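Local structure of axin interactor, dorsalization associated protein (2QZQ) at residues Phe99-Asp111 and Ile120-Leu134. The protein acts as a ventralizing factor in the zebrafish embryo, binding axin, disrupting its homodimerization and inhibiting axin-mediated JNK activation. Residues are numbered along the deposited sequence; the frame is centred on the assembly and turned at random.
Sequences FTSTKCFAFMEMD and IELYKKPTDFKRKKL
The ring of F105 is clamped between two residues of 120-134: CG2 of T127 lies over one face and CB of Y123 over the opposite one, each 3.6 Å above the plane. A chi1 of 68° sets CG between the backbone N and carbonyl carbon, directing the ring between Y123 and T127, where L134 CD2 meets its edge, 3.7 Å from CZ. The backbones fix this register: F105 and Y123 form an antiparallel hydrogen-bonded pair, with Y123 N to F105 O at 2.8 Å and nearly straight (167°).

F107 is gripped differently. CB of R131 sits over one face, 3.5 Å from CZ, while water 2 lies over the opposite face. Beyond the ring, R131 bends at chi2 and meets E109 side-on, NE to OE2 at 3.0 Å and NH2 to OE1 at 3.3 Å, the carboxylate and guanidinium planes 37° apart. With an alanine here the NE and NH2 donors are gone, which is likely to leave the E109 carboxylate without its cationic mate and part of the F107 face uncovered.

The solvent side is looser. Water 1 bridges F107 N and E121 O, which make no direct hydrogen bond here, and at the other end the folded-back, exposed K125 reaches T102 O through NZ (2.7 Å).

Together the segments belong to the antiparallel hairpin of strands 99-109 and 116-124 in this C-terminal C2 domain. Strand 85-94 pairs with the other edge of 99-109, and its E89 accepts from T127 OG1; on the face bearing A106 and I120, strand 144-151 contributes L144 and L146.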
# COMPACT_ATOMS: atom_id res chain seq x y z
N PHE A 99 -5.94 8.92 18.62
CA PHE A 99 -4.84 9.01 17.67
C PHE A 99 -5.04 8.04 16.51
O PHE A 99 -5.90 7.18 16.56
CB PHE A 99 -3.47 8.78 18.35
CG PHE A 99 -3.34 7.46 19.06
CD1 PHE A 99 -3.06 7.43 20.43
CD2 PHE A 99 -3.42 6.25 18.37
CE1 PHE A 99 -2.90 6.20 21.11
CE2 PHE A 99 -3.27 5.02 19.03
CZ PHE A 99 -3.01 5.00 20.40
N THR A 100 -4.18 8.19 15.50
CA THR A 100 -4.15 7.31 14.33
C THR A 100 -3.30 6.07 14.59
O THR A 100 -2.19 6.16 15.13
CB THR A 100 -3.56 8.06 13.15
OG1 THR A 100 -4.44 9.14 12.83
CG2 THR A 100 -3.41 7.12 11.88
N SER A 101 -3.84 4.91 14.21
CA SER A 101 -3.22 3.63 14.48
C SER A 101 -3.03 2.95 13.12
O SER A 101 -3.84 3.14 12.21
CB SER A 101 -4.14 2.79 15.37
OG SER A 101 -3.71 1.43 15.54
N THR A 102 -1.94 2.22 12.97
CA THR A 102 -1.75 1.31 11.85
C THR A 102 -2.44 0.01 12.26
O THR A 102 -2.13 -0.56 13.29
CB THR A 102 -0.28 1.02 11.61
OG1 THR A 102 0.41 2.25 11.37
CG2 THR A 102 -0.12 0.13 10.39
N LYS A 103 -3.41 -0.43 11.47
CA LYS A 103 -4.16 -1.64 11.76
C LYS A 103 -3.44 -2.84 11.19
O LYS A 103 -3.34 -3.90 11.81
CB LYS A 103 -5.52 -1.53 11.08
CG LYS A 103 -6.48 -2.69 11.34
CD LYS A 103 -7.84 -2.30 10.74
CE LYS A 103 -8.89 -3.32 11.01
NZ LYS A 103 -9.27 -3.22 12.45
N CYS A 104 -2.97 -2.69 9.96
CA CYS A 104 -2.43 -3.84 9.23
C CYS A 104 -1.64 -3.33 8.05
O CYS A 104 -1.68 -2.14 7.73
CB CYS A 104 -3.58 -4.75 8.79
SG CYS A 104 -4.85 -3.90 7.76
N PHE A 105 -0.91 -4.23 7.41
CA PHE A 105 -0.11 -3.86 6.25
C PHE A 105 -0.05 -4.99 5.21
O PHE A 105 -0.32 -6.18 5.49
CB PHE A 105 1.30 -3.45 6.67
CG PHE A 105 2.14 -4.61 7.21
CD1 PHE A 105 1.99 -5.04 8.52
CD2 PHE A 105 3.06 -5.25 6.40
CE1 PHE A 105 2.76 -6.08 9.03
CE2 PHE A 105 3.86 -6.31 6.88
CZ PHE A 105 3.70 -6.73 8.19
N ALA A 106 0.30 -4.59 4.00
CA ALA A 106 0.52 -5.53 2.89
C ALA A 106 1.83 -5.07 2.29
O ALA A 106 2.21 -3.91 2.41
CB ALA A 106 -0.60 -5.41 1.85
N PHE A 107 2.52 -5.98 1.61
CA PHE A 107 3.68 -5.56 0.89
C PHE A 107 3.80 -6.36 -0.38
O PHE A 107 3.16 -7.41 -0.53
CB PHE A 107 4.95 -5.72 1.74
CG PHE A 107 5.24 -7.14 2.13
CD1 PHE A 107 4.60 -7.72 3.21
CD2 PHE A 107 6.15 -7.90 1.40
CE1 PHE A 107 4.90 -9.04 3.61
CE2 PHE A 107 6.42 -9.21 1.74
CZ PHE A 107 5.82 -9.78 2.84
N MSE A 108 4.60 -5.85 -1.31
CA MSE A 108 4.95 -6.61 -2.50
C MSE A 108 6.42 -6.48 -2.82
O MSE A 108 6.96 -5.38 -2.81
CB MSE A 108 4.05 -6.27 -3.69
CG MSE A 108 3.88 -4.80 -4.04
SE MSE A 108 2.67 -4.67 -5.64
CE MSE A 108 3.87 -4.76 -6.85
N GLU A 109 7.04 -7.63 -3.09
CA GLU A 109 8.44 -7.71 -3.53
C GLU A 109 8.58 -7.28 -4.99
O GLU A 109 7.61 -7.22 -5.74
CB GLU A 109 9.02 -9.12 -3.31
CG GLU A 109 9.00 -9.68 -1.85
CD GLU A 109 9.96 -8.99 -0.86
OE1 GLU A 109 10.84 -8.20 -1.27
OE2 GLU A 109 9.84 -9.24 0.36
N MSE A 110 9.81 -7.00 -5.41
CA MSE A 110 10.08 -6.54 -6.78
C MSE A 110 9.59 -7.51 -7.87
O MSE A 110 9.08 -7.08 -8.91
CB MSE A 110 11.58 -6.31 -6.97
CG MSE A 110 12.15 -5.16 -6.17
SE MSE A 110 11.26 -3.41 -6.46
CE MSE A 110 10.54 -3.46 -8.13
N ASP A 111 9.75 -8.81 -7.62
CA ASP A 111 9.38 -9.84 -8.60
C ASP A 111 7.86 -10.02 -8.73
O ASP A 111 7.38 -10.78 -9.58
CB ASP A 111 10.13 -11.16 -8.32
CG ASP A 111 9.69 -11.87 -7.02
OD1 ASP A 111 8.89 -11.34 -6.22
OD2 ASP A 111 10.15 -13.01 -6.81
N ILE A 120 -3.55 -8.82 -2.44
CA ILE A 120 -2.48 -9.06 -1.51
C ILE A 120 -3.11 -9.16 -0.11
O ILE A 120 -3.97 -8.34 0.26
CB ILE A 120 -1.45 -7.91 -1.47
CG1 ILE A 120 -0.87 -7.60 -2.86
CG2 ILE A 120 -0.33 -8.25 -0.48
CD1 ILE A 120 -0.04 -6.31 -2.89
N GLU A 121 -2.66 -10.16 0.64
CA GLU A 121 -3.13 -10.41 2.01
C GLU A 121 -2.61 -9.39 3.02
O GLU A 121 -1.55 -8.75 2.83
CB GLU A 121 -2.74 -11.85 2.45
CG GLU A 121 -1.25 -12.03 2.82
CD GLU A 121 -0.33 -12.30 1.62
OE1 GLU A 121 -0.72 -12.03 0.47
OE2 GLU A 121 0.81 -12.75 1.85
N LEU A 122 -3.35 -9.25 4.12
CA LEU A 122 -2.99 -8.29 5.16
C LEU A 122 -2.38 -8.98 6.38
O LEU A 122 -2.87 -10.04 6.80
CB LEU A 122 -4.21 -7.46 5.61
CG LEU A 122 -4.56 -6.68 4.32
CD1 LEU A 122 -6.01 -6.59 4.01
CD2 LEU A 122 -3.80 -5.39 4.18
N TYR A 123 -1.38 -8.33 6.95
CA TYR A 123 -0.72 -8.79 8.15
C TYR A 123 -0.97 -7.81 9.27
O TYR A 123 -1.08 -6.62 9.01
CB TYR A 123 0.78 -8.95 7.88
CG TYR A 123 1.01 -10.09 6.90
CD1 TYR A 123 0.82 -11.41 7.31
CD2 TYR A 123 1.34 -9.85 5.57
CE1 TYR A 123 0.98 -12.48 6.44
CE2 TYR A 123 1.50 -10.91 4.68
CZ TYR A 123 1.30 -12.22 5.12
OH TYR A 123 1.49 -13.27 4.26
N LYS A 124 -1.05 -8.31 10.49
CA LYS A 124 -1.37 -7.49 11.66
C LYS A 124 -0.22 -6.52 11.97
O LYS A 124 0.97 -6.85 11.78
CB LYS A 124 -1.59 -8.38 12.88
CG LYS A 124 -2.72 -9.36 12.79
CD LYS A 124 -2.81 -10.19 14.05
CE LYS A 124 -4.14 -10.98 14.11
NZ LYS A 124 -4.11 -12.08 15.15
N LYS A 125 -0.59 -5.32 12.44
CA LYS A 125 0.35 -4.39 13.05
C LYS A 125 1.09 -5.11 14.21
O LYS A 125 0.56 -6.10 14.74
CB LYS A 125 -0.39 -3.16 13.61
CG LYS A 125 -1.54 -3.46 14.57
CD LYS A 125 -1.18 -3.23 16.05
CE LYS A 125 -0.80 -1.78 16.32
NZ LYS A 125 -1.91 -0.86 15.95
N PRO A 126 2.31 -4.63 14.57
CA PRO A 126 3.05 -3.51 13.96
C PRO A 126 3.69 -3.91 12.63
O PRO A 126 4.03 -5.07 12.42
CB PRO A 126 4.14 -3.19 15.00
CG PRO A 126 4.36 -4.45 15.73
CD PRO A 126 3.07 -5.27 15.66
N THR A 127 3.83 -2.94 11.74
CA THR A 127 4.44 -3.22 10.44
C THR A 127 5.86 -3.72 10.65
O THR A 127 6.63 -3.11 11.40
CB THR A 127 4.41 -1.99 9.54
OG1 THR A 127 3.06 -1.50 9.47
CG2 THR A 127 4.86 -2.35 8.11
N ASP A 128 6.20 -4.83 9.99
CA ASP A 128 7.59 -5.25 9.94
C ASP A 128 8.09 -4.90 8.57
O ASP A 128 7.79 -5.61 7.59
CB ASP A 128 7.72 -6.75 10.20
CG ASP A 128 9.19 -7.24 10.19
OD1 ASP A 128 10.12 -6.46 9.95
OD2 ASP A 128 9.39 -8.44 10.40
N PHE A 129 8.83 -3.78 8.49
CA PHE A 129 9.39 -3.30 7.25
C PHE A 129 10.52 -4.15 6.69
O PHE A 129 10.91 -3.97 5.55
CB PHE A 129 9.82 -1.84 7.39
CG PHE A 129 8.67 -0.86 7.50
CD1 PHE A 129 7.73 -0.75 6.49
CD2 PHE A 129 8.54 -0.06 8.64
CE1 PHE A 129 6.69 0.18 6.58
CE2 PHE A 129 7.50 0.86 8.74
CZ PHE A 129 6.58 0.97 7.71
N LYS A 130 10.98 -5.12 7.47
CA LYS A 130 11.89 -6.15 6.94
C LYS A 130 11.12 -7.42 6.51
O LYS A 130 11.73 -8.32 5.92
CB LYS A 130 12.96 -6.49 7.98
CG LYS A 130 13.93 -5.33 8.26
CD LYS A 130 14.81 -5.69 9.41
CE LYS A 130 15.69 -4.51 9.80
NZ LYS A 130 16.47 -4.86 11.00
N ARG A 131 9.80 -7.44 6.76
CA ARG A 131 8.90 -8.59 6.47
C ARG A 131 9.47 -9.98 6.85
O ARG A 131 9.32 -10.96 6.14
CB ARG A 131 8.30 -8.54 5.05
CG ARG A 131 9.25 -8.47 3.87
CD ARG A 131 9.61 -7.04 3.45
NE ARG A 131 10.53 -7.05 2.30
CZ ARG A 131 11.49 -6.13 2.08
NH1 ARG A 131 11.70 -5.10 2.91
NH2 ARG A 131 12.21 -6.25 0.99
N LYS A 132 10.10 -10.02 8.01
CA LYS A 132 10.74 -11.23 8.54
C LYS A 132 9.78 -12.06 9.38
O LYS A 132 9.86 -13.29 9.38
CB LYS A 132 11.92 -10.81 9.43
CG LYS A 132 13.09 -10.13 8.71
CD LYS A 132 13.43 -10.83 7.43
CE LYS A 132 14.92 -10.83 7.16
NZ LYS A 132 15.19 -12.01 6.28
N LYS A 133 8.91 -11.39 10.12
CA LYS A 133 7.94 -12.07 10.98
C LYS A 133 6.55 -11.52 10.72
O LYS A 133 6.31 -10.35 10.94
CB LYS A 133 8.30 -11.92 12.46
CG LYS A 133 9.37 -12.89 12.96
CD LYS A 133 9.88 -12.52 14.37
CE LYS A 133 8.86 -12.78 15.45
NZ LYS A 133 9.59 -12.69 16.77
N LEU A 134 5.65 -12.39 10.25
CA LEU A 134 4.31 -12.00 9.77
C LEU A 134 3.18 -12.74 10.49
O LEU A 134 3.21 -13.96 10.62
CB LEU A 134 4.23 -12.21 8.25
CG LEU A 134 5.34 -11.56 7.41
CD1 LEU A 134 5.30 -11.97 5.95
CD2 LEU A 134 5.28 -10.00 7.53
O HOH W 1 1.26 -8.64 2.11
O HOH W 2 2.81 -10.52 0.84